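Local coordinates for ABC-type transport auxiliary lipoprotein component domain-containing protein (Xanthomonas campestris pv. campestris, PDB 2IQI) that is of unknown function but probably serves as the auxiliary lipoprotein component of an ABC-type transport system, at residues Thr177-Thr180 / Gly181-Ser185. Sequence-based numbering, arbitrary orientation.
Sequences TLIT and GQQDS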
ATOM      1  N   THR A 177       6.487   9.554  -3.958  1.00 37.40           N
ATOM      2  CA  THR A 177       7.797   9.384  -3.349  1.00 38.56           C
ATOM      3  C   THR A 177       8.878   9.927  -4.264  1.00 38.61           C
ATOM      4  O   THR A 177       9.760  10.649  -3.823  1.00 39.27           O
ATOM      5  CB  THR A 177       8.098   7.906  -3.055  1.00 38.88           C
ATOM      6  OG1 THR A 177       7.065   7.405  -2.217  1.00 39.16           O
ATOM      7  CG2 THR A 177       9.446   7.756  -2.318  1.00 39.22           C
ATOM      8  N   LEU A 178       8.793   9.579  -5.541  1.00 38.51           N
ATOM      9  CA  LEU A 178       9.720  10.081  -6.528  1.00 38.20           C
ATOM     10  C   LEU A 178       9.618  11.575  -6.675  1.00 39.17           C
ATOM     11  O   LEU A 178      10.639  12.231  -6.747  1.00 40.49           O
ATOM     12  CB  LEU A 178       9.491   9.443  -7.879  1.00 37.15           C
ATOM     13  CG  LEU A 178       9.679   7.946  -7.882  1.00 36.33           C
ATOM     14  CD1 LEU A 178       9.386   7.523  -9.256  1.00 34.03           C
ATOM     15  CD2 LEU A 178      11.108   7.528  -7.432  1.00 34.36           C
ATOM     16  N   ILE A 179       8.407  12.120  -6.770  1.00 39.83           N
ATOM     17  CA  ILE A 179       8.262  13.561  -7.011  1.00 39.41           C
ATOM     18  C   ILE A 179       8.672  14.340  -5.760  1.00 40.99           C
ATOM     19  O   ILE A 179       9.500  15.264  -5.850  1.00 41.71           O
ATOM     20  CB  ILE A 179       6.848  13.918  -7.528  1.00 38.97           C
ATOM     21  CG1 ILE A 179       6.733  13.444  -8.970  1.00 36.30           C
ATOM     22  CG2 ILE A 179       6.537  15.416  -7.399  1.00 35.34           C
ATOM     23  CD1 ILE A 179       5.340  13.434  -9.488  1.00 33.00           C
ATOM     24  N   THR A 180       8.140  13.955  -4.602  1.00 41.35           N
ATOM     25  CA  THR A 180       8.478  14.654  -3.378  1.00 42.76           C
ATOM     26  C   THR A 180       9.987  14.537  -3.089  1.00 44.22           C
ATOM     27  O   THR A 180      10.647  15.531  -2.778  1.00 44.74           O
ATOM     28  CB  THR A 180       7.670  14.146  -2.171  1.00 42.79           C
ATOM     29  OG1 THR A 180       6.263  14.103  -2.488  1.00 41.61           O
ATOM     30  CG2 THR A 180       7.895  15.053  -0.999  1.00 41.88           C
ATOM     31  N   GLY A 181      10.532  13.337  -3.240  1.00 44.75           N
ATOM     32  CA  GLY A 181      11.940  13.134  -3.036  1.00 45.81           C
ATOM     33  C   GLY A 181      12.760  14.074  -3.879  1.00 46.81           C
ATOM     34  O   GLY A 181      13.651  14.752  -3.375  1.00 46.87           O
ATOM     35  N   GLN A 182      12.440  14.106  -5.161  1.00 47.96           N
ATOM     36  CA  GLN A 182      13.141  14.900  -6.140  1.00 49.88           C
ATOM     37  C   GLN A 182      13.016  16.418  -5.905  1.00 51.60           C
ATOM     38  O   GLN A 182      13.956  17.160  -6.145  1.00 52.57           O
ATOM     39  CB  GLN A 182      12.650  14.523  -7.532  1.00 49.79           C
ATOM     40  CG  GLN A 182      13.420  15.133  -8.707  1.00 50.78           C
ATOM     41  CD  GLN A 182      14.915  14.793  -8.721  1.00 51.55           C
ATOM     42  OE1 GLN A 182      15.452  14.094  -7.841  1.00 49.83           O
ATOM     43  NE2 GLN A 182      15.591  15.295  -9.730  1.00 51.79           N
ATOM     44  N   GLN A 183      11.876  16.892  -5.421  1.00 52.99           N
ATOM     45  CA  GLN A 183      11.760  18.318  -5.180  1.00 53.95           C
ATOM     46  C   GLN A 183      12.584  18.675  -3.977  1.00 53.93           C
ATOM     47  O   GLN A 183      13.095  19.798  -3.902  1.00 54.99           O
ATOM     48  CB  GLN A 183      10.305  18.790  -5.068  1.00 53.48           C
ATOM     49  CG  GLN A 183       9.699  18.948  -6.464  1.00 55.41           C
ATOM     50  CD  GLN A 183       8.162  19.031  -6.527  1.00 56.00           C
ATOM     51  OE1 GLN A 183       7.446  18.816  -5.521  1.00 59.36           O
ATOM     52  NE2 GLN A 183       7.651  19.343  -7.727  1.00 54.49           N
ATOM     53  N   ASP A 184      12.728  17.734  -3.044  1.00 54.02           N
ATOM     54  CA  ASP A 184      13.535  17.989  -1.853  1.00 53.91           C
ATOM     55  C   ASP A 184      14.996  17.950  -2.240  1.00 54.40           C
ATOM     56  O   ASP A 184      15.770  18.779  -1.792  1.00 54.40           O
ATOM     57  CB  ASP A 184      13.301  16.978  -0.756  1.00 53.09           C
ATOM     58  CG  ASP A 184      14.169  17.244   0.472  1.00 53.19           C
ATOM     59  OD1 ASP A 184      15.259  16.644   0.609  1.00 51.45           O
ATOM     60  OD2 ASP A 184      13.762  18.060   1.317  1.00 51.49           O
ATOM     61  N   SER A 185      15.362  16.997  -3.089  1.00 54.78           N
ATOM     62  CA  SER A 185      16.758  16.791  -3.410  1.00 55.14           C
ATOM     63  C   SER A 185      17.348  18.022  -4.081  1.00 55.58           C
ATOM     64  O   SER A 185      18.522  18.323  -3.911  1.00 55.55           O
ATOM     65  CB  SER A 185      16.924  15.562  -4.285  1.00 54.78           C
ATOM     66  OG  SER A 185      17.812  15.829  -5.343  1.00 55.46           O
TER
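Ile179 CG1 (chi1 -73°) and Gln183 CG (chi1 -80°) are both set anti to their own carbonyl carbons, beside the backbone N, and with Gln183 extended beyond CG the two side chains point the same way and lie side by side, one turn apart on the last turns of the C-terminal alpha-helix 155-185. The touch is light: Ile179 CG2, the branch anti to the backbone N, meets the amide of Gln183 at OE1, 4.0 Å away. Regular i to i+4 backbone bonds tie the turns together. Gly181 N donates to Thr177 O at 2.9 Å, and Gln182 N to Leu178 O and Asp184 N to Thr180 O continue the series. Thr180 OG1 turns back to the carbonyl of Trp176, as Thr177 OG1 does to that of Leu173, so both hydroxyls are satisfied within the helix. The helix lies against the mixed beta-sheet, Thr180 resting on strand 137-149 and Thr177 on Leu103, with Leu178 packed against Phe81 of helix 69-82. Near the helix end, Asp184 OD1 bonds to Tyr101 OH and forms a salt bridge with Arg137, and Gln182 OE1 takes the indole N-H of Trp30. Between the backbones of the Ile179-Gln183 pair, Gln183 N donates to Ile179 O at 2.9 Å, nearly in line with the C=O bond (C=O...N 161°).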